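Local coordinates for protein porin (Acinetobacter baumannii AB307-0294, PDB 5DL7) that forms a beta-barrel in the bacterial outer membrane and probably lets small solutes cross it, as OprD-family porins do, at residues Tyr275-Val280 with Phe328-Ile333; Asp306-Asp311 with Ser367-Leu372; Ser337-Arg342 with Lys375-Lys380; Leu356-Gln361 with Asp396-Met401. All coordinates share one frame; numbering follows the deposited sequence.

Contact 1: Tyr275-Val280 with Phe328-Ile333. With C8E ((hydroxyethyloxy)tri(ethyloxy)octane), chain F; C8E ((hydroxyethyloxy)tri(ethyloxy)octane), chain H; C8E ((hydroxyethyloxy)tri(ethyloxy)octane), chain G.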
# COMPACT_ATOMS: atom_id res chain seq x y z
N TYR A 275 -17.34 10.21 -16.58
CA TYR A 275 -18.04 10.74 -17.75
C TYR A 275 -16.93 11.28 -18.68
O TYR A 275 -16.15 12.16 -18.30
CB TYR A 275 -19.01 11.88 -17.37
CG TYR A 275 -19.72 12.44 -18.49
CD1 TYR A 275 -20.78 11.72 -19.11
CD2 TYR A 275 -19.33 13.62 -19.02
CE1 TYR A 275 -21.46 12.28 -20.19
CE2 TYR A 275 -19.98 14.16 -20.08
CZ TYR A 275 -21.02 13.46 -20.66
OH TYR A 275 -21.56 14.05 -21.71
N GLN A 276 -16.82 10.75 -19.89
CA GLN A 276 -15.95 11.28 -20.94
C GLN A 276 -14.45 11.51 -20.35
O GLN A 276 -13.79 12.55 -20.60
CB GLN A 276 -16.48 12.60 -21.43
CG GLN A 276 -17.77 12.45 -22.18
CD GLN A 276 -18.13 13.62 -23.01
OE1 GLN A 276 -17.42 14.60 -23.07
NE2 GLN A 276 -19.26 13.51 -23.73
N ASN A 277 -13.99 10.53 -19.67
CA ASN A 277 -12.59 10.37 -19.16
C ASN A 277 -12.32 11.28 -17.96
O ASN A 277 -11.28 11.20 -17.37
CB ASN A 277 -11.70 10.72 -20.32
CG ASN A 277 -11.72 9.59 -21.36
OD1 ASN A 277 -11.75 8.47 -20.97
ND2 ASN A 277 -11.42 9.89 -22.47
N HIS A 278 -13.36 11.97 -17.50
CA HIS A 278 -13.38 12.60 -16.19
C HIS A 278 -13.92 11.70 -15.11
O HIS A 278 -14.90 11.04 -15.37
CB HIS A 278 -14.24 13.92 -16.12
CG HIS A 278 -13.95 14.91 -17.16
ND1 HIS A 278 -12.98 15.87 -17.03
CD2 HIS A 278 -14.48 15.08 -18.41
CE1 HIS A 278 -12.92 16.58 -18.14
NE2 HIS A 278 -13.80 16.12 -19.02
N THR A 279 -13.40 11.80 -13.90
CA THR A 279 -13.96 11.16 -12.74
C THR A 279 -14.00 12.21 -11.61
O THR A 279 -12.96 12.65 -11.17
CB THR A 279 -13.29 9.83 -12.33
OG1 THR A 279 -13.01 9.00 -13.49
CG2 THR A 279 -14.00 9.13 -11.31
N VAL A 280 -15.18 12.36 -11.01
CA VAL A 280 -15.30 13.15 -9.78
C VAL A 280 -15.73 12.26 -8.69
O VAL A 280 -16.78 11.58 -8.80
CB VAL A 280 -16.23 14.39 -9.91
CG1 VAL A 280 -16.36 15.11 -8.55
CG2 VAL A 280 -15.68 15.34 -10.90
N PHE A 328 -6.21 11.34 -20.16
CA PHE A 328 -5.96 12.09 -21.39
C PHE A 328 -5.85 11.25 -22.70
O PHE A 328 -5.38 11.73 -23.77
CB PHE A 328 -4.65 12.91 -21.27
CG PHE A 328 -4.67 14.09 -20.40
CD1 PHE A 328 -4.44 13.96 -19.04
CD2 PHE A 328 -5.07 15.37 -20.87
CE1 PHE A 328 -4.45 15.05 -18.21
CE2 PHE A 328 -5.06 16.50 -19.94
CZ PHE A 328 -4.74 16.32 -18.67
N LYS A 329 -6.41 10.05 -22.68
CA LYS A 329 -6.34 9.09 -23.80
C LYS A 329 -6.80 9.68 -25.09
O LYS A 329 -6.22 9.33 -26.14
CB LYS A 329 -7.15 7.85 -23.33
CG LYS A 329 -7.23 6.76 -24.44
CD LYS A 329 -7.53 5.33 -23.90
CE LYS A 329 -8.47 5.41 -22.68
NZ LYS A 329 -9.67 6.27 -23.03
N ASN A 330 -7.78 10.58 -25.07
CA ASN A 330 -8.34 11.14 -26.29
C ASN A 330 -8.00 12.56 -26.50
O ASN A 330 -8.57 13.23 -27.40
CB ASN A 330 -9.85 11.06 -26.29
CG ASN A 330 -10.34 9.64 -26.30
OD1 ASN A 330 -9.88 8.77 -27.06
ND2 ASN A 330 -11.28 9.37 -25.44
N ALA A 331 -6.95 13.06 -25.84
CA ALA A 331 -6.62 14.48 -25.84
C ALA A 331 -5.34 14.65 -26.69
O ALA A 331 -4.60 13.64 -26.89
CB ALA A 331 -6.45 14.99 -24.44
N ARG A 332 -5.01 15.89 -27.12
CA ARG A 332 -3.82 16.14 -27.95
C ARG A 332 -3.41 17.60 -27.66
O ARG A 332 -4.23 18.42 -27.12
CB ARG A 332 -4.03 15.87 -29.36
CG ARG A 332 -5.09 16.78 -29.87
CD ARG A 332 -5.43 16.19 -31.19
NE ARG A 332 -6.30 17.02 -31.83
CZ ARG A 332 -5.91 17.83 -32.79
NH1 ARG A 332 -4.59 18.03 -32.96
NH2 ARG A 332 -6.84 18.57 -33.45
N ILE A 333 -2.16 17.92 -27.91
CA ILE A 333 -1.66 19.36 -27.96
C ILE A 333 -1.06 19.44 -29.37
O ILE A 333 0.06 18.88 -29.58
CB ILE A 333 -0.73 19.70 -26.86
CG1 ILE A 333 -1.52 19.72 -25.54
CG2 ILE A 333 -0.03 21.05 -27.14
CD1 ILE A 333 -0.66 19.86 -24.29
C1 C8E F . 0.54 18.70 -20.42
C2 C8E F . -0.79 18.90 -19.70
C3 C8E F . -0.75 18.66 -18.17
C4 C8E F . -2.12 19.03 -17.60
C5 C8E F . -2.34 18.86 -16.11
C6 C8E F . -3.51 19.59 -15.55
C7 C8E F . -4.75 18.92 -15.93
C8 C8E F . -5.85 19.55 -15.25
O9 C8E F . -6.62 18.66 -16.03
C10 C8E F . -7.99 18.47 -16.35
C11 C8E F . -7.86 18.47 -17.82
O12 C8E F . -9.00 18.19 -18.67
C13 C8E F . -9.61 19.29 -19.44
C14 C8E F . -10.32 18.83 -20.72
O15 C8E F . -11.77 19.08 -20.80
C16 C8E F . -12.45 18.29 -21.80
C17 C8E F . -14.00 18.37 -21.70
O18 C8E F . -14.84 17.26 -21.29
C19 C8E F . -14.78 16.02 -22.07
C20 C8E F . -13.33 15.57 -22.35
O21 C8E F . -12.92 14.20 -22.44
C1 C8E H . -8.66 19.14 -4.93
C2 C8E H . -9.90 18.46 -5.33
C3 C8E H . -10.54 19.23 -6.42
C4 C8E H . -11.95 18.77 -6.61
C5 C8E H . -12.63 19.12 -7.88
C6 C8E H . -14.12 19.43 -7.88
C7 C8E H . -14.80 19.00 -9.19
C8 C8E H . -16.17 19.62 -9.61
O9 C8E H . -16.47 19.03 -10.91
C10 C8E H . -17.59 19.43 -11.72
C11 C8E H . -17.24 19.26 -13.22
O12 C8E H . -16.39 18.11 -13.49
C13 C8E H . -16.11 17.81 -14.87
C14 C8E H . -17.32 17.17 -15.56
O15 C8E H . -17.03 16.90 -16.93
C16 C8E H . -17.99 17.45 -17.89
C1 C8E G . -5.49 23.73 -9.89
C2 C8E G . -6.97 23.57 -10.24
C3 C8E G . -7.70 22.16 -10.22
C4 C8E G . -7.70 21.41 -11.56
C5 C8E G . -8.54 22.16 -12.60
C6 C8E G . -8.45 21.66 -14.06
C7 C8E G . -9.43 22.45 -14.94
C8 C8E G . -9.19 22.30 -16.40
O9 C8E G . -7.86 22.62 -16.68
C10 C8E G . -7.52 22.23 -18.00
C11 C8E G . -6.08 22.59 -18.12
O12 C8E G . -5.55 21.95 -19.31
C13 C8E G . -5.03 20.60 -19.39
C14 C8E G . -4.35 20.47 -20.78
O15 C8E G . -5.37 19.96 -21.66
C16 C8E G . -4.87 19.60 -22.95
C17 C8E G . -6.00 18.89 -23.70
O18 C8E G . -7.24 18.42 -23.08
C19 C8E G . -8.14 18.08 -24.19
C20 C8E G . -9.56 17.73 -23.88
O21 C8E G . -10.21 17.31 -25.10
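A tight beta hairpin of the porin barrel, closed by the type I' turn Tyr-275 to His-278 between strands 263-275 and 278-288, meets a type I turn, Phe-328 to Ala-331, through the side chains of Asn-277, Lys-329 and Asn-330. The Asn-277 and Asn-330 side chains cross at about a right angle, their amide planes 37° apart. Lys-329 leaves the backbone across the line to the hairpin, but its bends at chi3 (34°) and chi4 bring the ammonium end round to the Asn-277 amide. Three detergent molecules lie alongside this thin polar contact, as expected near the membrane-facing wall of a barrel. C8E of chain F grips the hairpin twice: its O21 donates to Gln-276 O at 2.6 Å, and its O18 accepts from His-278 NE2 at 2.7 Å (N-H...O 156°). The other ring nitrogen, ND1, is bonded to Tyr-324 OH, so both imidazole nitrogens are engaged. O15 of C8E chain H sits 3.4 Å above one face of the His-278 ring, offset to its rim. Across the contact, the edge of Phe-328 meets chain F, CZ lying 3.8 Å from C7, and chain G, CE2 lying 3.9 Å from O15.

Contact 2: Asp306-Asp311 with Ser367-Leu372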
# COMPACT_ATOMS: atom_id res chain seq x y z
N ASP A 306 -6.00 6.49 0.48
CA ASP A 306 -4.56 6.13 0.67
C ASP A 306 -3.68 7.35 0.38
O ASP A 306 -3.02 7.52 -0.61
CB ASP A 306 -4.16 5.04 -0.30
CG ASP A 306 -4.41 5.42 -1.79
OD1 ASP A 306 -5.39 6.33 -2.23
OD2 ASP A 306 -3.67 4.75 -2.67
N PHE A 307 -3.70 8.31 1.30
CA PHE A 307 -2.95 9.61 1.14
C PHE A 307 -1.47 9.54 1.52
O PHE A 307 -1.10 8.55 2.27
CB PHE A 307 -3.68 10.62 2.02
CG PHE A 307 -4.83 11.32 1.27
CD1 PHE A 307 -5.97 10.63 0.91
CD2 PHE A 307 -4.74 12.61 0.89
CE1 PHE A 307 -7.05 11.29 0.28
CE2 PHE A 307 -5.78 13.27 0.19
CZ PHE A 307 -6.93 12.59 -0.14
N MET A 308 -0.67 10.40 1.03
CA MET A 308 0.76 10.39 1.04
C MET A 308 1.32 10.57 2.47
O MET A 308 2.32 9.89 2.84
CB MET A 308 1.35 11.37 0.08
CG MET A 308 1.02 10.93 -1.34
SD MET A 308 1.37 12.39 -2.49
CE MET A 308 3.09 12.69 -2.25
N SER A 309 0.75 11.50 3.23
CA SER A 309 1.51 12.11 4.34
C SER A 309 0.92 11.69 5.73
O SER A 309 1.47 12.18 6.72
CB SER A 309 1.53 13.63 4.26
OG SER A 309 2.11 14.00 3.01
N SER A 310 -0.16 10.90 5.76
CA SER A 310 -0.74 10.38 6.99
C SER A 310 -1.59 9.20 6.63
O SER A 310 -2.07 9.10 5.49
CB SER A 310 -1.68 11.44 7.64
OG SER A 310 -2.46 10.96 8.79
N ASP A 311 -1.93 8.39 7.62
CA ASP A 311 -2.85 7.28 7.45
C ASP A 311 -4.31 7.62 7.61
O ASP A 311 -5.14 6.75 7.21
CB ASP A 311 -2.41 6.06 8.22
CG ASP A 311 -2.64 6.08 9.61
OD1 ASP A 311 -3.31 6.97 10.24
OD2 ASP A 311 -2.63 4.97 10.16
N SER A 367 -4.91 17.32 3.85
CA SER A 367 -3.95 17.15 2.72
C SER A 367 -4.56 17.62 1.42
O SER A 367 -5.69 17.18 1.10
CB SER A 367 -3.73 15.64 2.51
OG SER A 367 -3.02 14.98 3.53
N LEU A 368 -3.79 18.37 0.70
CA LEU A 368 -4.08 18.70 -0.73
C LEU A 368 -3.00 18.01 -1.56
O LEU A 368 -1.84 18.32 -1.38
CB LEU A 368 -4.16 20.21 -1.03
CG LEU A 368 -4.45 20.59 -2.50
CD1 LEU A 368 -5.89 20.00 -2.89
CD2 LEU A 368 -4.39 22.09 -2.52
N GLU A 369 -3.40 17.14 -2.45
CA GLU A 369 -2.48 16.42 -3.31
C GLU A 369 -2.72 16.61 -4.80
O GLU A 369 -3.82 16.82 -5.26
CB GLU A 369 -2.52 14.92 -3.16
CG GLU A 369 -2.30 14.52 -1.67
CD GLU A 369 -2.11 12.98 -1.52
OE1 GLU A 369 -2.25 12.19 -2.46
OE2 GLU A 369 -1.84 12.62 -0.31
N PHE A 370 -1.63 16.52 -5.53
CA PHE A 370 -1.53 16.53 -7.01
C PHE A 370 -0.71 15.37 -7.50
O PHE A 370 0.27 15.05 -6.88
CB PHE A 370 -0.89 17.80 -7.55
CG PHE A 370 -1.66 18.97 -7.21
CD1 PHE A 370 -2.74 19.33 -8.02
CD2 PHE A 370 -1.42 19.73 -6.05
CE1 PHE A 370 -3.58 20.44 -7.77
CE2 PHE A 370 -2.22 20.88 -5.77
CZ PHE A 370 -3.34 21.19 -6.62
N ASP A 371 -1.18 14.69 -8.59
CA ASP A 371 -0.55 13.49 -9.12
C ASP A 371 -0.63 13.61 -10.63
O ASP A 371 -1.71 13.61 -11.13
CB ASP A 371 -1.32 12.30 -8.58
CG ASP A 371 -0.79 10.95 -8.95
OD1 ASP A 371 0.18 10.78 -9.69
OD2 ASP A 371 -1.25 9.93 -8.31
N LEU A 372 0.48 13.69 -11.27
CA LEU A 372 0.63 13.69 -12.75
C LEU A 372 1.50 12.58 -13.18
O LEU A 372 2.61 12.47 -12.69
CB LEU A 372 1.20 14.99 -13.21
CG LEU A 372 1.04 15.26 -14.71
CD1 LEU A 372 -0.36 15.34 -15.17
CD2 LEU A 372 1.84 16.50 -14.99
O HOH W 1 -1.21 13.67 2.05
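Ser-367 opens the contact by laying CB against the Phe-307 ring, 3.6 Å from CD2. Its OG hydrogen-bonds to Tyr-312 OH and, at 2.7 Å, to water 1, which lies in the plane of the Phe-307 ring at its edge and also accepts from Ser-309 N. At the next position Leu-368 turns outward, away from the loop 306-311. Glu-369 points back in and makes the direct hydrogen bond to the loop. Its chain runs straight beyond CG (chi2 -171°), delivering the carboxylate to the loop backbone: OE2 accepts from Met-308 N at 2.8 Å through its syn lone pair, with an almost linear N-H...O angle of 178°. This is a barrel wall receiving an inward-folded loop: strand 363-375 supplies the wall, and the loop between strands 278-288 and 318-327 leans on its inner side, consistent with the pore-narrowing loops of OprD-family porins. Water 1 donates to Glu-369 OE2 as well, at 2.7 Å, so two bonds hold this buried oxygen. Phe-307 CD2 comes within 3.1 Å of OE2, ring and carboxylate planes being 57° apart, while Met-308 SD lies 3.6 Å from OE1. OE1 itself forms a salt bridge with Arg-346, whose guanidinium also pairs with Asp-306 OD1; the shared cation probably offsets the like charges of the two acids.

Contact 3: Ser337-Arg342 with Lys375-Lys380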
# COMPACT_ATOMS: atom_id res chain seq x y z
N SER A 337 -0.10 13.50 -29.25
CA SER A 337 -1.11 12.80 -28.46
C SER A 337 -0.76 12.76 -27.01
O SER A 337 0.42 12.58 -26.67
CB SER A 337 -1.18 11.28 -28.88
OG SER A 337 -2.14 10.70 -28.01
N LEU A 338 -1.69 13.00 -26.13
CA LEU A 338 -1.51 12.92 -24.76
C LEU A 338 -1.92 11.57 -24.17
O LEU A 338 -2.00 11.41 -22.95
CB LEU A 338 -2.17 14.06 -23.97
CG LEU A 338 -1.72 15.49 -24.43
CD1 LEU A 338 -2.52 16.51 -23.64
CD2 LEU A 338 -0.27 15.69 -24.00
N ASN A 339 -2.18 10.62 -25.04
CA ASN A 339 -2.48 9.30 -24.48
C ASN A 339 -1.28 8.76 -23.68
O ASN A 339 -0.10 8.84 -24.09
CB ASN A 339 -2.87 8.40 -25.69
CG ASN A 339 -3.29 7.00 -25.23
OD1 ASN A 339 -3.86 6.85 -24.21
ND2 ASN A 339 -2.78 5.98 -25.97
N GLY A 340 -1.66 8.23 -22.51
CA GLY A 340 -0.79 7.76 -21.41
C GLY A 340 -0.57 8.77 -20.33
O GLY A 340 -0.13 8.43 -19.26
N LEU A 341 -1.14 10.03 -20.53
CA LEU A 341 -1.17 11.03 -19.40
C LEU A 341 -2.41 10.89 -18.60
O LEU A 341 -3.49 10.64 -19.13
CB LEU A 341 -1.09 12.47 -20.01
CG LEU A 341 -0.86 13.59 -18.99
CD1 LEU A 341 0.59 13.48 -18.48
CD2 LEU A 341 -0.99 14.93 -19.77
N ARG A 342 -2.24 11.01 -17.28
CA ARG A 342 -3.28 11.00 -16.25
C ARG A 342 -2.98 12.08 -15.21
O ARG A 342 -1.80 12.29 -14.87
CB ARG A 342 -3.42 9.67 -15.49
CG ARG A 342 -3.97 8.59 -16.39
CD ARG A 342 -4.12 7.23 -15.63
NE ARG A 342 -4.99 6.44 -16.53
CZ ARG A 342 -5.60 5.38 -16.12
NH1 ARG A 342 -6.43 4.73 -16.96
NH2 ARG A 342 -5.28 4.94 -14.90
N LYS A 375 2.76 7.57 -19.06
CA LYS A 375 3.37 6.32 -19.59
C LYS A 375 3.34 6.29 -21.07
O LYS A 375 2.31 6.39 -21.65
CB LYS A 375 2.61 5.11 -19.06
CG LYS A 375 2.49 4.76 -17.60
CD LYS A 375 2.15 3.23 -17.64
CE LYS A 375 2.52 2.63 -19.01
NZ LYS A 375 3.04 1.26 -18.95
N ILE A 376 4.49 6.18 -21.69
CA ILE A 376 4.62 6.24 -23.10
C ILE A 376 3.81 5.06 -23.79
O ILE A 376 3.96 3.96 -23.41
CB ILE A 376 6.11 6.20 -23.52
CG1 ILE A 376 6.70 7.50 -23.14
CG2 ILE A 376 6.30 5.92 -25.02
CD1 ILE A 376 8.18 7.56 -23.13
N PRO A 377 2.86 5.39 -24.73
CA PRO A 377 1.88 4.37 -25.11
C PRO A 377 2.38 3.54 -26.35
O PRO A 377 1.89 2.42 -26.47
CB PRO A 377 0.64 5.22 -25.51
CG PRO A 377 1.21 6.50 -25.97
CD PRO A 377 2.33 6.74 -24.98
N GLU A 378 3.36 4.01 -27.11
CA GLU A 378 3.78 3.33 -28.25
C GLU A 378 5.21 3.78 -28.67
O GLU A 378 5.84 4.63 -28.05
CB GLU A 378 2.73 3.56 -29.39
CG GLU A 378 1.68 2.44 -29.48
CD GLU A 378 0.85 2.58 -30.74
OE1 GLU A 378 0.45 3.74 -31.00
OE2 GLU A 378 0.60 1.57 -31.48
N GLY A 379 5.78 3.08 -29.65
CA GLY A 379 7.06 3.46 -30.13
C GLY A 379 8.21 2.89 -29.38
O GLY A 379 8.04 2.02 -28.56
N LYS A 380 9.37 3.47 -29.64
CA LYS A 380 10.65 3.03 -29.14
C LYS A 380 10.71 2.98 -27.60
O LYS A 380 11.25 2.05 -27.05
CB LYS A 380 11.73 4.05 -29.58
CG LYS A 380 13.18 3.63 -29.32
CD LYS A 380 13.85 3.06 -30.56
CE LYS A 380 15.04 2.09 -30.27
NZ LYS A 380 15.74 2.29 -28.94
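Backbone bonding between Gly-340 and Lys-375 ties the two segments together where the neighbouring antiparallel strands 341-353 and 363-375 run out. Lys-375 N donates to Gly-340 O at 3.0 Å with an N-H...O angle of 167°, yet the donor stands above the carbonyl plane, 55° out of it, and does not meet a lone pair. A CA-H...O contact accompanies it, Gly-340 CA lying 3.4 Å from Lys-375 O; the missing side chain at Gly-340 leaves room for that carbonyl to come so near. Further into the strands, Arg-342 pairs with Gly-373 by backbone hydrogen bonding.

Van der Waals packing is made by Pro-377, whose ring slides past Asn-339 in the opposite direction. CG comes within 3.3 Å of Asn-339 O, and CB lies 3.5 Å from Asn-339 ND2. With CG anti to the backbone N (chi1 -177°), the Asn-339 amide is carried out alongside the proline. The Asn-339 side chain also touches Lys-329.

Internal hydrogen bonds shape the first segment. Ser-337 OG accepts from Asn-339 N at 3.0 Å, an ST turn, and Leu-341 N donates to Leu-338 O at 2.9 Å, closing a type II turn that presents Gly-340 at positive phi. The Lys-375 side chain, by contrast, leads away from the contact. A peptide N-H, a polarised CA-H and the ring carbons of a proline thus meet carbonyl oxygens and an amide, so the join rests on backbone shape and close packing, with no charge pairing between the segments.

Contact 4: Leu356-Gln361 with Asp396-Met401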
# COMPACT_ATOMS: atom_id res chain seq x y z
N LEU A 356 -5.91 10.12 22.81
CA LEU A 356 -6.09 9.29 24.07
C LEU A 356 -5.57 9.97 25.33
O LEU A 356 -6.16 9.80 26.42
CB LEU A 356 -5.45 7.87 24.03
CG LEU A 356 -5.83 6.97 22.85
CD1 LEU A 356 -4.97 5.66 22.92
CD2 LEU A 356 -7.34 6.92 22.76
N GLN A 357 -4.40 10.62 25.31
CA GLN A 357 -3.69 11.18 26.42
C GLN A 357 -3.95 12.68 26.65
O GLN A 357 -3.24 13.29 27.45
CB GLN A 357 -2.12 10.80 26.22
CG GLN A 357 -1.41 10.64 27.49
CD GLN A 357 -0.08 9.88 27.42
OE1 GLN A 357 -0.20 8.72 26.87
NE2 GLN A 357 1.16 10.39 27.87
N TYR A 358 -5.03 13.22 26.00
CA TYR A 358 -5.27 14.66 25.90
C TYR A 358 -6.63 15.04 26.42
O TYR A 358 -7.12 16.19 26.14
CB TYR A 358 -5.01 15.21 24.46
CG TYR A 358 -3.57 15.06 24.08
CD1 TYR A 358 -3.19 13.82 23.53
CD2 TYR A 358 -2.62 16.02 24.31
CE1 TYR A 358 -1.85 13.64 23.24
CE2 TYR A 358 -1.30 15.89 23.94
CZ TYR A 358 -0.89 14.63 23.45
OH TYR A 358 0.46 14.48 23.19
N GLY A 359 -7.22 14.20 27.23
CA GLY A 359 -8.56 14.53 27.75
C GLY A 359 -9.59 14.72 26.63
O GLY A 359 -9.72 13.95 25.64
N ASP A 360 -10.30 15.89 26.70
CA ASP A 360 -11.34 16.16 25.68
C ASP A 360 -10.78 16.90 24.50
O ASP A 360 -11.52 17.16 23.52
CB ASP A 360 -12.49 17.10 26.22
CG ASP A 360 -13.23 16.44 27.34
OD1 ASP A 360 -13.54 15.22 27.23
OD2 ASP A 360 -13.59 17.17 28.27
N GLN A 361 -9.45 17.19 24.49
CA GLN A 361 -8.85 17.80 23.31
C GLN A 361 -8.94 16.87 22.08
O GLN A 361 -8.59 15.68 22.21
CB GLN A 361 -7.45 18.27 23.62
CG GLN A 361 -6.74 18.93 22.47
CD GLN A 361 -5.39 19.51 22.90
OE1 GLN A 361 -4.69 19.04 23.82
NE2 GLN A 361 -4.99 20.46 22.17
N ASP A 396 -2.43 19.62 13.56
CA ASP A 396 -2.19 20.37 14.76
C ASP A 396 -1.80 19.37 15.91
O ASP A 396 -1.98 19.64 17.10
CB ASP A 396 -3.39 21.23 15.13
CG ASP A 396 -4.67 20.45 15.52
OD1 ASP A 396 -4.68 19.19 15.33
OD2 ASP A 396 -5.69 21.07 15.91
N MET A 397 -1.26 18.26 15.54
CA MET A 397 -0.90 17.20 16.49
C MET A 397 0.41 17.52 17.18
O MET A 397 1.26 18.25 16.64
CB MET A 397 -0.80 15.78 15.80
CG MET A 397 -2.10 15.40 15.29
SD MET A 397 -1.89 13.59 14.65
CE MET A 397 -2.86 13.70 13.26
N PRO A 398 0.69 16.94 18.33
CA PRO A 398 1.87 17.17 19.04
C PRO A 398 3.13 16.59 18.36
O PRO A 398 3.07 15.74 17.46
CB PRO A 398 1.67 16.51 20.39
CG PRO A 398 0.19 16.24 20.40
CD PRO A 398 -0.28 16.17 19.05
N THR A 399 4.23 17.17 18.73
CA THR A 399 5.48 16.82 18.05
C THR A 399 6.04 15.42 18.26
O THR A 399 6.94 14.99 17.55
CB THR A 399 6.62 17.90 18.38
OG1 THR A 399 6.87 17.80 19.73
CG2 THR A 399 6.10 19.21 17.99
N ASN A 400 5.50 14.63 19.23
CA ASN A 400 5.96 13.29 19.48
C ASN A 400 5.13 12.30 18.62
O ASN A 400 5.29 11.06 18.83
CB ASN A 400 5.87 12.98 20.92
CG ASN A 400 4.41 13.03 21.49
OD1 ASN A 400 3.64 13.87 21.10
ND2 ASN A 400 4.09 12.17 22.45
N MET A 401 4.28 12.75 17.75
CA MET A 401 3.42 11.86 16.93
C MET A 401 4.18 11.41 15.68
O MET A 401 5.32 11.85 15.44
CB MET A 401 2.15 12.55 16.56
CG MET A 401 1.28 12.82 17.84
SD MET A 401 0.81 11.34 18.70
CE MET A 401 0.59 12.07 20.36
O HOH W 2 1.18 11.72 24.08
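The phenol end of Tyr-358 lies against Pro-398 and Met-401, whose CG and CE both come from one side of its ring plane. Its OH touches Pro-398 CG at 3.3 Å, and CZ is 3.6 Å from the same carbon, the two side chains sliding past each other in opposite directions. Met-401 points toward the tyrosine from its own side, the two side chains running in opposite directions, and its CE methyl lies 3.7 Å from the hydroxyl and 4.1 Å from Tyr-358 CE1. Both partners approach the aromatic ring obliquely. The hydroxyl also hydrogen-bonds to water 2 at 3.0 Å, and that water accepts a weak bond from Asn-400 ND2 at 3.4 Å, a tenuous polar bridge beside the apolar contact.

One step out, the torsions and turns place these groups. The Met-401 chain folds back at chi2 (-61°), which swings its methyl round to the tyrosine. Tyr-358 begins a type II' turn closed by Gln-361 N to Tyr-358 O; Pro-398 begins a type I turn closed by Met-401 N to Pro-398 O. Phe-363 serves both sides, meeting the Tyr-358 ring edge-to-face and touching Pro-398. Farther off, Asp-396 OD1 accepts from Lys-364 N, fastening the base of the second loop to the start of strand 363-375, and Asn-400 O is bonded to His-187 NE2. The Met-401 side chain is about 11 Å from that of Tyr-36, a ligand of a bound calcium ion. Loops joining successive strand pairs pack here at the barrel mouth far from the chain termini, consistent with the extracellular end of an outer-membrane porin, whose termini are periplasmic.

Contacts 1 and 3 are neighbours, centres about 13 Å apart, joined by probable backbone hydrogen bonds from Phe-328 N to Leu-341 O and from Leu-338 N to Ala-331 O. Contact 4 lies at the other end of the barrel, about 46 Å from contact 3 between centres, with contact 2 between, about 22 Å from both contacts 1 and 4. Strand 363-375 carries contact 2 and runs out into contact 3; its partner 341-353 starts there and leads to contact 4. Along the chain contact 1 closes before contacts 3 and 4 open; these two cross, and contact 2 crosses all three. Loops are thus joined at both rims, while contact 2 holds one against the inner wall, probably narrowing the pore.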